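Local coordinates for fructokinase (Vibrio cholerae serotype O1, PDB 5EYN), which catalyses the ATP-dependent phosphorylation of fructose, as a metal-binding sugar kinase of the PfkB carbohydrate kinase family, at residues Ile32-Gly35 with Tyr39-Cys42; Gln161-Gly166 with Val194-Val199; Glu178-Pro183 with Gln187-Arg192. All blocks are in the same frame, centred on the assembly; numbering follows the deposited sequence.

Contact 1: Ile32-Gly35 with Tyr39-Cys42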
ATOM      1  N   ILE A  32      -4.924 -10.393  -0.692  1.00  9.35           N
ATOM      2  CA  ILE A  32      -5.989 -11.182  -1.289  1.00  9.54           C
ATOM      3  C   ILE A  32      -7.055 -11.453  -0.236  1.00 10.89           C
ATOM      4  O   ILE A  32      -6.757 -12.032   0.811  1.00 11.23           O
ATOM      5  CB  ILE A  32      -5.451 -12.502  -1.870  1.00 10.26           C
ATOM      6  CG1 ILE A  32      -4.389 -12.168  -2.929  1.00 10.63           C
ATOM      7  CG2 ILE A  32      -6.585 -13.333  -2.460  1.00 11.35           C
ATOM      8  CD1 ILE A  32      -3.880 -13.378  -3.706  1.00 10.98           C
ATOM      9  N   PRO A  33      -8.294 -11.028  -0.507  1.00 11.90           N
ATOM     10  CA  PRO A  33      -9.364 -11.234   0.477  1.00 12.73           C
ATOM     11  C   PRO A  33      -9.480 -12.681   0.920  1.00 13.23           C
ATOM     12  O   PRO A  33      -9.425 -13.601   0.104  1.00 13.64           O
ATOM     13  CB  PRO A  33     -10.619 -10.824  -0.289  1.00 13.81           C
ATOM     14  CG  PRO A  33     -10.117  -9.806  -1.283  1.00 13.42           C
ATOM     15  CD  PRO A  33      -8.792 -10.339  -1.710  1.00 12.88           C
ATOM     16  N   ASP A  34      -9.642 -12.866   2.225  1.00 14.23           N
ATOM     17  CA  ASP A  34      -9.841 -14.188   2.797  1.00 15.76           C
ATOM     18  C   ASP A  34     -10.623 -13.995   4.080  1.00 18.08           C
ATOM     19  O   ASP A  34     -10.050 -13.924   5.170  1.00 20.57           O
ATOM     20  CB  ASP A  34      -8.492 -14.861   3.058  1.00 16.77           C
ATOM     21  CG  ASP A  34      -8.609 -16.347   3.288  1.00 18.34           C
ATOM     22  OD1 ASP A  34      -9.323 -17.022   2.519  1.00 18.83           O
ATOM     23  OD2 ASP A  34      -7.968 -16.834   4.242  1.00 18.82           O
ATOM     24  N   GLY A  35     -11.935 -13.876   3.923  1.00 19.70           N
ATOM     25  CA  GLY A  35     -12.814 -13.451   4.997  1.00 20.40           C
ATOM     26  C   GLY A  35     -13.144 -11.998   4.737  1.00 22.51           C
ATOM     27  O   GLY A  35     -12.407 -11.310   4.029  1.00 22.92           O
ATOM     28  N   TYR A  39      -7.160  -9.663   4.735  1.00 11.61           N
ATOM     29  CA  TYR A  39      -6.391 -10.006   3.550  1.00 10.47           C
ATOM     30  C   TYR A  39      -5.331 -11.034   3.905  1.00 11.10           C
ATOM     31  O   TYR A  39      -4.664 -10.908   4.933  1.00 10.95           O
ATOM     32  CB  TYR A  39      -5.657  -8.786   2.998  1.00 10.45           C
ATOM     33  CG  TYR A  39      -6.537  -7.737   2.382  1.00 10.93           C
ATOM     34  CD1 TYR A  39      -7.194  -7.967   1.187  1.00 11.07           C
ATOM     35  CD2 TYR A  39      -6.692  -6.502   2.990  1.00 12.39           C
ATOM     36  CE1 TYR A  39      -8.000  -7.001   0.628  1.00 11.92           C
ATOM     37  CE2 TYR A  39      -7.482  -5.545   2.437  1.00 13.34           C
ATOM     38  CZ  TYR A  39      -8.144  -5.799   1.265  1.00 13.75           C
ATOM     39  OH  TYR A  39      -8.947  -4.827   0.715  1.00 15.63           O
ATOM     40  N   LEU A  40      -5.141 -12.011   3.021  1.00 11.02           N
ATOM     41  CA  LEU A  40      -3.937 -12.811   3.020  1.00 10.55           C
ATOM     42  C   LEU A  40      -2.813 -11.950   2.507  1.00 10.40           C
ATOM     43  O   LEU A  40      -2.992 -11.205   1.548  1.00 11.22           O
ATOM     44  CB  LEU A  40      -4.091 -13.983   2.065  1.00 12.93           C
ATOM     45  CG  LEU A  40      -4.889 -15.177   2.567  1.00 14.27           C
ATOM     46  CD1 LEU A  40      -5.252 -16.070   1.398  1.00 15.78           C
ATOM     47  CD2 LEU A  40      -4.080 -15.935   3.612  1.00 14.64           C
ATOM     48  N   LYS A  41      -1.653 -12.074   3.135  1.00 10.54           N
ATOM     49  CA  LYS A  41      -0.440 -11.414   2.683  1.00 10.89           C
ATOM     50  C   LYS A  41       0.271 -12.398   1.758  1.00  9.96           C
ATOM     51  O   LYS A  41       0.962 -13.295   2.216  1.00 11.22           O
ATOM     52  CB  LYS A  41       0.452 -11.081   3.868  1.00 12.00           C
ATOM     53  CG  LYS A  41       1.729 -10.371   3.483  1.00 13.76           C
ATOM     54  CD  LYS A  41       2.663 -10.170   4.656  1.00 17.98           C
ATOM     55  CE  LYS A  41       3.495 -11.380   4.934  1.00 21.29           C
ATOM     56  NZ  LYS A  41       4.278 -11.156   6.172  1.00 24.00           N
ATOM     57  N   CYS A  42       0.086 -12.253   0.455  1.00  9.19           N
ATOM     58  CA  CYS A  42       0.594 -13.234  -0.507  1.00  9.65           C
ATOM     59  C   CYS A  42       1.760 -12.659  -1.326  1.00  9.07           C
ATOM     60  O   CYS A  42       1.683 -11.541  -1.872  1.00  9.80           O
ATOM     61  CB  CYS A  42      -0.504 -13.639  -1.478  1.00 10.40           C
ATOM     62  SG  CYS A  42      -1.810 -14.579  -0.692  1.00 11.70           S
TER
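Ile-32 and Leu-40 form an antiparallel hydrogen-bonded pair, and their two backbone bonds are the firm part of the contact. Ile-32 N reaches Leu-40 O over 3.1 Å in the carbonyl plane, at 167° about the hydrogen, while Leu-40 N lies 2.7 Å from Ile-32 O but is tilted from that carbonyl's plane. Packing is close beside this pair. CD1 of Ile-32 ends 3.8 Å from Cys-42 SG, and the edge of the Tyr-39 ring meets the Ile-32 to Pro-33 peptide bond, Ile-32 C lying in the ring plane. That edge is brought over by a ring swung back beside its own backbone N (chi1 -70°). CE1 of Tyr-39 also touches Pro-33 CG at 4.0 Å, although CB of Pro-33 points away from the neighbouring strand.

Toward the turn the fit becomes looser. Gly-35 is exposed. Asp-34 still lays CB 3.7 Å from Leu-40 CG, but its carboxylate turns to other partners: OD1 to Lys-306 and OD2 to His-38 of the second subunit. Tyr-39 and Leu-40 also pair with a strand of that subunit. The arrangement is a beta hairpin of the small lid sheet characteristic of PfkB kinases, here continued across the dimer interface.

Contact 2: Gln161-Gly166 with Val194-Val199; sequences QMKEVG and VGLADV
The CA atoms of Lys-163 and Leu-196, the nearest across the two segments, stay 8.4 Å apart, so side chains must bridge the gap. Lys-163 does so. Its CG stands beside the backbone N, the next bond is extended, and the chain then bends at its last two torsions (chi3 71°, chi4 63°), which curls the ammonium group onto the carbonyl of Leu-196. NZ donates to Leu-196 O over 3.0 Å. It approaches at a C=O...N angle of 133° and is tilted out of the carbonyl plane, while CD of Lys-163 passes 3.6 Å from the same oxygen.

The two side chains cross at about a right angle, with CE of Lys-163 4.1 Å from CD2 of Leu-196. This is the nearest approach of their carbon chains, and a slight one; Leu-196 also packs on Phe-156 and Ile-159 of helix 151-165. A water extends the polar link: it donates to Gly-195 O at 3.0 Å and accepts a weak bond from Lys-163 NZ. The carbonyls of Gly-195 and Leu-196 belong to the type I beta turn from Val-194 to Ala-197, leading to strand 199-203. Gly-166 ends helix 151-165 in a Schellman motif, its positive phi suited to glycine.

The joint, between the last turn of helix 151-165 and the loop that follows helix 186-194, lies at the surface of the Rossmann-like alpha/beta domain, away from the nucleotide, sugar and metal sites. Asp-198 OD2, bonded to Val-169 N, lies 5.2 Å from Lys-163 NZ, too far for a salt bridge, although its charge may still favour the ammonium group. The chemistry implies a modest polar tether, made by an exposed lysine directly to one backbone oxygen and, through a weakly held water, to a second.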
ATOM      1  N   GLN A 161      21.230  -6.037 -24.024  1.00 10.08           N
ATOM      2  CA  GLN A 161      22.454  -6.706 -23.565  1.00 11.01           C
ATOM      3  C   GLN A 161      22.314  -8.222 -23.626  1.00 10.28           C
ATOM      4  O   GLN A 161      23.254  -8.935 -23.995  1.00 11.10           O
ATOM      5  CB  GLN A 161      22.828  -6.243 -22.157  1.00 11.54           C
ATOM      6  CG  GLN A 161      23.293  -4.802 -22.096  1.00 12.01           C
ATOM      7  CD  GLN A 161      23.352  -4.267 -20.683  1.00 13.36           C
ATOM      8  OE1 GLN A 161      23.518  -5.013 -19.726  1.00 14.19           O
ATOM      9  NE2 GLN A 161      23.199  -2.969 -20.548  1.00 14.16           N
ATOM     10  N   MET A 162      21.140  -8.733 -23.276  1.00 10.60           N
ATOM     11  CA  MET A 162      20.936 -10.168 -23.367  1.00 10.32           C
ATOM     12  C   MET A 162      20.996 -10.627 -24.825  1.00 10.86           C
ATOM     13  O   MET A 162      21.609 -11.649 -25.128  1.00 12.27           O
ATOM     14  CB  MET A 162      19.600 -10.574 -22.736  1.00  9.65           C
ATOM     15  CG  MET A 162      19.395 -12.080 -22.742  1.00 10.00           C
ATOM     16  SD  MET A 162      20.689 -12.995 -21.889  1.00 10.89           S
ATOM     17  CE  MET A 162      20.061 -12.964 -20.205  1.00 10.19           C
ATOM     18  N   LYS A 163      20.406  -9.849 -25.732  1.00 11.39           N
ATOM     19  CA  LYS A 163      20.446 -10.178 -27.150  1.00 11.53           C
ATOM     20  C   LYS A 163      21.888 -10.158 -27.640  1.00 12.18           C
ATOM     21  O   LYS A 163      22.311 -11.033 -28.387  1.00 14.10           O
ATOM     22  CB  LYS A 163      19.592  -9.204 -27.968  1.00 12.76           C
ATOM     23  CG  LYS A 163      18.096  -9.367 -27.696  1.00 13.15           C
ATOM     24  CD  LYS A 163      17.242  -8.282 -28.339  1.00 15.32           C
ATOM     25  CE  LYS A 163      17.161  -8.387 -29.835  1.00 18.31           C
ATOM     26  NZ  LYS A 163      16.505  -9.651 -30.250  1.00 20.82           N
ATOM     27  N   GLU A 164      22.652  -9.159 -27.216  1.00 12.59           N
ATOM     28  CA  GLU A 164      24.013  -8.988 -27.721  1.00 13.52           C
ATOM     29  C   GLU A 164      24.906 -10.166 -27.359  1.00 13.67           C
ATOM     30  O   GLU A 164      25.771 -10.569 -28.145  1.00 15.16           O
ATOM     31  CB  GLU A 164      24.591  -7.687 -27.172  1.00 15.11           C
ATOM     32  CG  GLU A 164      26.021  -7.391 -27.546  1.00 16.90           C
ATOM     33  CD  GLU A 164      26.489  -6.112 -26.898  1.00 20.20           C
ATOM     34  OE1 GLU A 164      26.190  -5.901 -25.704  1.00 21.86           O
ATOM     35  OE2 GLU A 164      27.119  -5.289 -27.583  1.00 23.67           O
ATOM     36  N   VAL A 165      24.713 -10.711 -26.163  1.00 13.28           N
ATOM     37  CA  VAL A 165      25.565 -11.789 -25.666  1.00 13.80           C
ATOM     38  C   VAL A 165      25.131 -13.159 -26.197  1.00 14.12           C
ATOM     39  O   VAL A 165      25.807 -14.158 -25.981  1.00 16.50           O
ATOM     40  CB  VAL A 165      25.615 -11.797 -24.121  1.00 16.10           C
ATOM     41  CG1 VAL A 165      24.372 -12.462 -23.542  1.00 15.83           C
ATOM     42  CG2 VAL A 165      26.879 -12.480 -23.621  1.00 17.96           C
ATOM     43  N   GLY A 166      24.007 -13.212 -26.899  1.00 12.88           N
ATOM     44  CA  GLY A 166      23.527 -14.469 -27.438  1.00 13.47           C
ATOM     45  C   GLY A 166      22.601 -15.225 -26.505  1.00 13.02           C
ATOM     46  O   GLY A 166      22.499 -16.447 -26.571  1.00 13.70           O
ATOM     47  N   VAL A 194       7.809  -6.245 -27.770  1.00  8.64           N
ATOM     48  CA  VAL A 194       7.381  -7.399 -28.554  1.00  9.85           C
ATOM     49  C   VAL A 194       8.347  -7.638 -29.730  1.00 10.10           C
ATOM     50  O   VAL A 194       8.676  -8.779 -30.059  1.00 10.12           O
ATOM     51  CB  VAL A 194       5.937  -7.215 -29.068  1.00  9.66           C
ATOM     52  CG1 VAL A 194       5.576  -8.266 -30.101  1.00 11.44           C
ATOM     53  CG2 VAL A 194       4.956  -7.266 -27.897  1.00  9.97           C
ATOM     54  N   GLY A 195       8.805  -6.551 -30.340  1.00 10.24           N
ATOM     55  CA  GLY A 195       9.737  -6.633 -31.452  1.00 10.86           C
ATOM     56  C   GLY A 195      11.139  -7.087 -31.104  1.00 11.91           C
ATOM     57  O   GLY A 195      11.930  -7.391 -32.002  1.00 15.72           O
ATOM     58  N   LEU A 196      11.456  -7.158 -29.815  1.00  9.79           N
ATOM     59  CA  LEU A 196      12.792  -7.574 -29.387  1.00 10.25           C
ATOM     60  C   LEU A 196      12.821  -9.031 -28.911  1.00  9.69           C
ATOM     61  O   LEU A 196      13.890  -9.609 -28.719  1.00 12.27           O
ATOM     62  CB  LEU A 196      13.265  -6.689 -28.240  1.00  9.98           C
ATOM     63  CG  LEU A 196      13.485  -5.227 -28.621  1.00 10.75           C
ATOM     64  CD1 LEU A 196      13.669  -4.362 -27.393  1.00 11.08           C
ATOM     65  CD2 LEU A 196      14.690  -5.074 -29.551  1.00 12.78           C
ATOM     66  N   ALA A 197      11.658  -9.642 -28.721  1.00  9.40           N
ATOM     67  CA  ALA A 197      11.579 -10.896 -28.000  1.00  9.69           C
ATOM     68  C   ALA A 197      11.682 -12.112 -28.918  1.00  9.84           C
ATOM     69  O   ALA A 197      11.264 -12.085 -30.075  1.00 10.78           O
ATOM     70  CB  ALA A 197      10.282 -10.930 -27.207  1.00 10.81           C
ATOM     71  N   ASP A 198      12.254 -13.183 -28.380  1.00  9.12           N
ATOM     72  CA  ASP A 198      12.207 -14.494 -29.007  1.00  9.43           C
ATOM     73  C   ASP A 198      10.894 -15.216 -28.761  1.00  8.92           C
ATOM     74  O   ASP A 198      10.414 -15.955 -29.622  1.00  8.96           O
ATOM     75  CB  ASP A 198      13.352 -15.341 -28.467  1.00  9.80           C
ATOM     76  CG  ASP A 198      14.691 -14.789 -28.843  1.00 11.03           C
ATOM     77  OD1 ASP A 198      15.087 -15.005 -30.013  1.00 14.36           O
ATOM     78  OD2 ASP A 198      15.345 -14.156 -27.990  1.00 10.64           O
ATOM     79  N   VAL A 199      10.338 -15.006 -27.570  1.00  8.17           N
ATOM     80  CA  VAL A 199       9.086 -15.623 -27.163  1.00  7.44           C
ATOM     81  C   VAL A 199       8.176 -14.542 -26.614  1.00  7.69           C
ATOM     82  O   VAL A 199       8.609 -13.743 -25.776  1.00  7.87           O
ATOM     83  CB  VAL A 199       9.336 -16.652 -26.047  1.00  8.49           C
ATOM     84  CG1 VAL A 199       8.032 -17.281 -25.551  1.00  8.25           C
ATOM     85  CG2 VAL A 199      10.275 -17.745 -26.515  1.00  9.11           C
TER
HETATM   86  O   HOH W   1      14.913  -7.627 -32.508  0.88 28.68           O

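Contact 3: Glu178-Pro183 with Gln187-Arg192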
ATOM      1  N   GLU A 178      -2.863   0.949 -15.150  1.00  8.39           N
ATOM      2  CA  GLU A 178      -2.856   2.019 -14.154  1.00  9.28           C
ATOM      3  C   GLU A 178      -1.464   2.322 -13.609  1.00  8.69           C
ATOM      4  O   GLU A 178      -1.242   3.374 -13.017  1.00  9.76           O
ATOM      5  CB  GLU A 178      -3.802   1.731 -12.995  1.00 11.28           C
ATOM      6  CG  GLU A 178      -3.228   0.757 -11.963  1.00 12.67           C
ATOM      7  CD  GLU A 178      -3.856   0.966 -10.583  1.00 16.00           C
ATOM      8  OE1 GLU A 178      -3.719   2.059  -9.955  1.00 18.71           O
ATOM      9  OE2 GLU A 178      -4.515   0.044 -10.132  1.00 13.42           O
ATOM     10  N   VAL A 179      -0.525   1.410 -13.810  1.00  7.93           N
ATOM     11  CA  VAL A 179       0.838   1.618 -13.335  1.00  8.61           C
ATOM     12  C   VAL A 179       1.583   2.681 -14.172  1.00  8.58           C
ATOM     13  O   VAL A 179       2.568   3.266 -13.716  1.00  8.85           O
ATOM     14  CB  VAL A 179       1.586   0.251 -13.353  1.00  8.76           C
ATOM     15  CG1 VAL A 179       3.051   0.376 -12.975  1.00  9.89           C
ATOM     16  CG2 VAL A 179       0.886  -0.714 -12.430  1.00  9.03           C
ATOM     17  N   TRP A 180       1.125   2.916 -15.396  1.00  8.42           N
ATOM     18  CA  TRP A 180       1.757   3.855 -16.321  1.00  8.81           C
ATOM     19  C   TRP A 180       1.363   5.276 -15.972  1.00  9.51           C
ATOM     20  O   TRP A 180       0.187   5.612 -15.950  1.00 10.52           O
ATOM     21  CB  TRP A 180       1.315   3.543 -17.759  1.00  7.75           C
ATOM     22  CG  TRP A 180       1.775   2.211 -18.214  1.00  7.74           C
ATOM     23  CD1 TRP A 180       1.392   0.996 -17.722  1.00  7.82           C
ATOM     24  CD2 TRP A 180       2.751   1.940 -19.214  1.00  7.66           C
ATOM     25  NE1 TRP A 180       2.070  -0.007 -18.364  1.00  7.66           N
ATOM     26  CE2 TRP A 180       2.915   0.542 -19.280  1.00  7.36           C
ATOM     27  CE3 TRP A 180       3.509   2.745 -20.064  1.00  7.25           C
ATOM     28  CZ2 TRP A 180       3.793  -0.067 -20.164  1.00  7.67           C
ATOM     29  CZ3 TRP A 180       4.383   2.132 -20.953  1.00  7.64           C
ATOM     30  CH2 TRP A 180       4.523   0.745 -20.986  1.00  8.03           C
ATOM     31  N   SER A 181       2.342   6.134 -15.706  1.00  9.62           N
ATOM     32  CA  SER A 181       2.024   7.535 -15.490  1.00 11.48           C
ATOM     33  C   SER A 181       1.543   8.189 -16.789  1.00 11.31           C
ATOM     34  O   SER A 181       0.770   9.148 -16.735  1.00 12.89           O
ATOM     35  CB  SER A 181       3.200   8.269 -14.847  1.00 13.07           C
ATOM     36  OG  SER A 181       4.288   8.444 -15.719  1.00 15.75           O
ATOM     37  N   GLU A 182       1.969   7.641 -17.931  1.00 10.20           N
ATOM     38  CA  GLU A 182       1.568   8.095 -19.257  1.00 12.28           C
ATOM     39  C   GLU A 182       0.946   6.912 -19.984  1.00 11.74           C
ATOM     40  O   GLU A 182       1.613   6.253 -20.775  1.00 11.65           O
ATOM     41  CB  GLU A 182       2.789   8.579 -20.037  1.00 13.64           C
ATOM     42  CG  GLU A 182       3.645   9.623 -19.320  1.00 16.05           C
ATOM     43  CD  GLU A 182       2.994  10.988 -19.237  1.00 19.66           C
ATOM     44  OE1 GLU A 182       2.027  11.263 -19.983  1.00 20.51           O
ATOM     45  OE2 GLU A 182       3.462  11.806 -18.415  1.00 23.42           O
ATOM     46  N   PRO A 183      -0.331   6.611 -19.701  1.00 12.72           N
ATOM     47  CA  PRO A 183      -0.927   5.415 -20.308  1.00 14.04           C
ATOM     48  C   PRO A 183      -0.965   5.451 -21.840  1.00 13.11           C
ATOM     49  O   PRO A 183      -1.009   4.390 -22.476  1.00 13.57           O
ATOM     50  CB  PRO A 183      -2.334   5.364 -19.690  1.00 15.65           C
ATOM     51  CG  PRO A 183      -2.575   6.712 -19.153  1.00 16.05           C
ATOM     52  CD  PRO A 183      -1.255   7.291 -18.783  1.00 15.73           C
ATOM     53  N   GLN A 187       0.878   1.328 -25.471  1.00 10.62           N
ATOM     54  CA  GLN A 187       0.802   0.484 -26.654  0.99 11.22           C
ATOM     55  C   GLN A 187       2.122   0.459 -27.405  1.00 10.34           C
ATOM     56  O   GLN A 187       2.652  -0.601 -27.707  1.00 11.03           O
ATOM     57  CB  GLN A 187      -0.313   0.928 -27.588  0.85 13.17           C
ATOM     58  CG  GLN A 187      -0.523  -0.020 -28.770  0.87 15.47           C
ATOM     59  CD  GLN A 187      -1.585   0.470 -29.724  0.75 15.86           C
ATOM     60  OE1 GLN A 187      -1.735   1.669 -29.933  0.58 16.39           O
ATOM     61  NE2 GLN A 187      -2.332  -0.457 -30.307  0.54 16.21           N
ATOM     62  N   ALA A 188       2.664   1.629 -27.696  1.00 10.13           N
ATOM     63  CA  ALA A 188       3.894   1.706 -28.468  1.00 10.99           C
ATOM     64  C   ALA A 188       5.081   1.119 -27.718  1.00  9.87           C
ATOM     65  O   ALA A 188       5.955   0.486 -28.304  1.00 10.28           O
ATOM     66  CB  ALA A 188       4.181   3.139 -28.841  1.00 13.46           C
ATOM     67  N   THR A 189       5.151   1.370 -26.422  1.00  9.07           N
ATOM     68  CA  THR A 189       6.286   0.889 -25.635  1.00  8.86           C
ATOM     69  C   THR A 189       6.266  -0.640 -25.543  1.00  8.04           C
ATOM     70  O   THR A 189       7.278  -1.312 -25.732  1.00  8.15           O
ATOM     71  CB  THR A 189       6.269   1.501 -24.232  1.00  8.42           C
ATOM     72  OG1 THR A 189       6.329   2.928 -24.322  1.00 10.26           O
ATOM     73  CG2 THR A 189       7.432   1.020 -23.412  1.00  9.13           C
ATOM     74  N   VAL A 190       5.093  -1.195 -25.294  1.00  8.08           N
ATOM     75  CA  VAL A 190       4.947  -2.643 -25.231  1.00  8.06           C
ATOM     76  C   VAL A 190       5.266  -3.263 -26.589  1.00  8.55           C
ATOM     77  O   VAL A 190       5.979  -4.269 -26.656  1.00  8.49           O
ATOM     78  CB  VAL A 190       3.527  -3.014 -24.757  1.00  7.54           C
ATOM     79  CG1 VAL A 190       3.241  -4.486 -24.993  1.00  8.91           C
ATOM     80  CG2 VAL A 190       3.357  -2.639 -23.286  1.00  8.23           C
ATOM     81  N   MET A 191       4.792  -2.664 -27.681  1.00  8.57           N
ATOM     82  CA  MET A 191       5.063  -3.265 -28.977  1.00 10.07           C
ATOM     83  C   MET A 191       6.539  -3.179 -29.350  1.00  9.82           C
ATOM     84  O   MET A 191       7.037  -4.042 -30.068  1.00 10.42           O
ATOM     85  CB  MET A 191       4.170  -2.665 -30.061  1.00 10.72           C
ATOM     86  CG  MET A 191       2.703  -3.016 -29.854  1.00 12.52           C
ATOM     87  SD  MET A 191       2.365  -4.774 -29.607  1.00 15.68           S
ATOM     88  CE  MET A 191       2.644  -5.393 -31.254  1.00 19.15           C
ATOM     89  N   ARG A 192       7.249  -2.166 -28.858  1.00  9.46           N
ATOM     90  CA  ARG A 192       8.696  -2.112 -29.039  1.00 10.35           C
ATOM     91  C   ARG A 192       9.357  -3.335 -28.406  1.00  9.67           C
ATOM     92  O   ARG A 192      10.250  -3.936 -29.003  1.00 10.17           O
ATOM     93  CB  ARG A 192       9.261  -0.821 -28.439  1.00 12.79           C
ATOM     94  CG  ARG A 192      10.765  -0.646 -28.607  1.00 15.57           C
ATOM     95  CD  ARG A 192      11.258   0.598 -27.874  1.00 17.93           C
ATOM     96  NE  ARG A 192      12.698   0.557 -27.690  1.00 18.89           N
ATOM     97  CZ  ARG A 192      13.383   1.318 -26.849  1.00 20.27           C
ATOM     98  NH1 ARG A 192      12.767   2.211 -26.100  1.00 21.62           N
ATOM     99  NH2 ARG A 192      14.702   1.180 -26.773  1.00 22.20           N
TER
HETATM  100  O   HOH W   2      -1.341   3.171 -25.120  1.00 19.39           O
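Trp-180 presents the benzo end of its indole to Thr-189 and Val-190, joining the loop after strand 168-172 to helix 186-194 within the beta-alpha-beta crossover that leads on to the parallel strand 199-203 of the ribokinase-like fold. The indole extends from the loop toward the helix because its CG is anti to the carbonyl carbon, beside the backbone N (chi1 -64°).

Thr-189 meets the ring at its edge. CB of Thr-189 is 3.8 Å from Trp-180 CH2 and near the ring plane, and the methyl CG2 lies in that plane at the same edge. The two side chains run past each other in opposite directions. The threonine torsion (chi1 -59°) sets CG2 anti to the backbone N and leaves OG1 beside it, where the hydroxyl bonds to Glu-185 O one helical turn back. The aromatic edge therefore meets the carbon part of a residue whose polar end is already engaged.

Val-190 comes in at about a right angle to the tryptophan and reaches it obliquely, with CG2 4.1 Å from Trp-180 CZ2. All three touching residues are buried. Arg-152 of helix 151-165 packs against both Trp-180 and Thr-189, and Ala-147 adds a loop neighbour to the indole. The tryptophan side chain is about 6 Å from that of the fructose-binding Arg-176 and about 10 Å from the bound fructose, so it neighbours a sugar-binding residue without touching the sugar. At the start of the helix, a single water donates to Pro-183 O and accepts from Gln-187 N, 2.9 Å from each of those two atoms.

Contact 1 and contact 3 are buried, contact 2 lies at the surface. Contact 1 belongs to the small sheet, about 29 Å between centres from contact 3 and 37 Å from contact 2, with contacts 1 and 2 on opposite sides of the chain's centre. Contacts 2 and 3 both use helix 186-194 or its exit: contact 3 is nested within the loop that contact 2 closes, and their segments adjoin in sequence. Chemistry follows place. The hairpin relies on direct backbone hydrogen bonds, the buried loop-to-helix joint on an indole against the carbons of a threonine and a valine, and the surface joint on a lysine ammonium reaching a carbonyl.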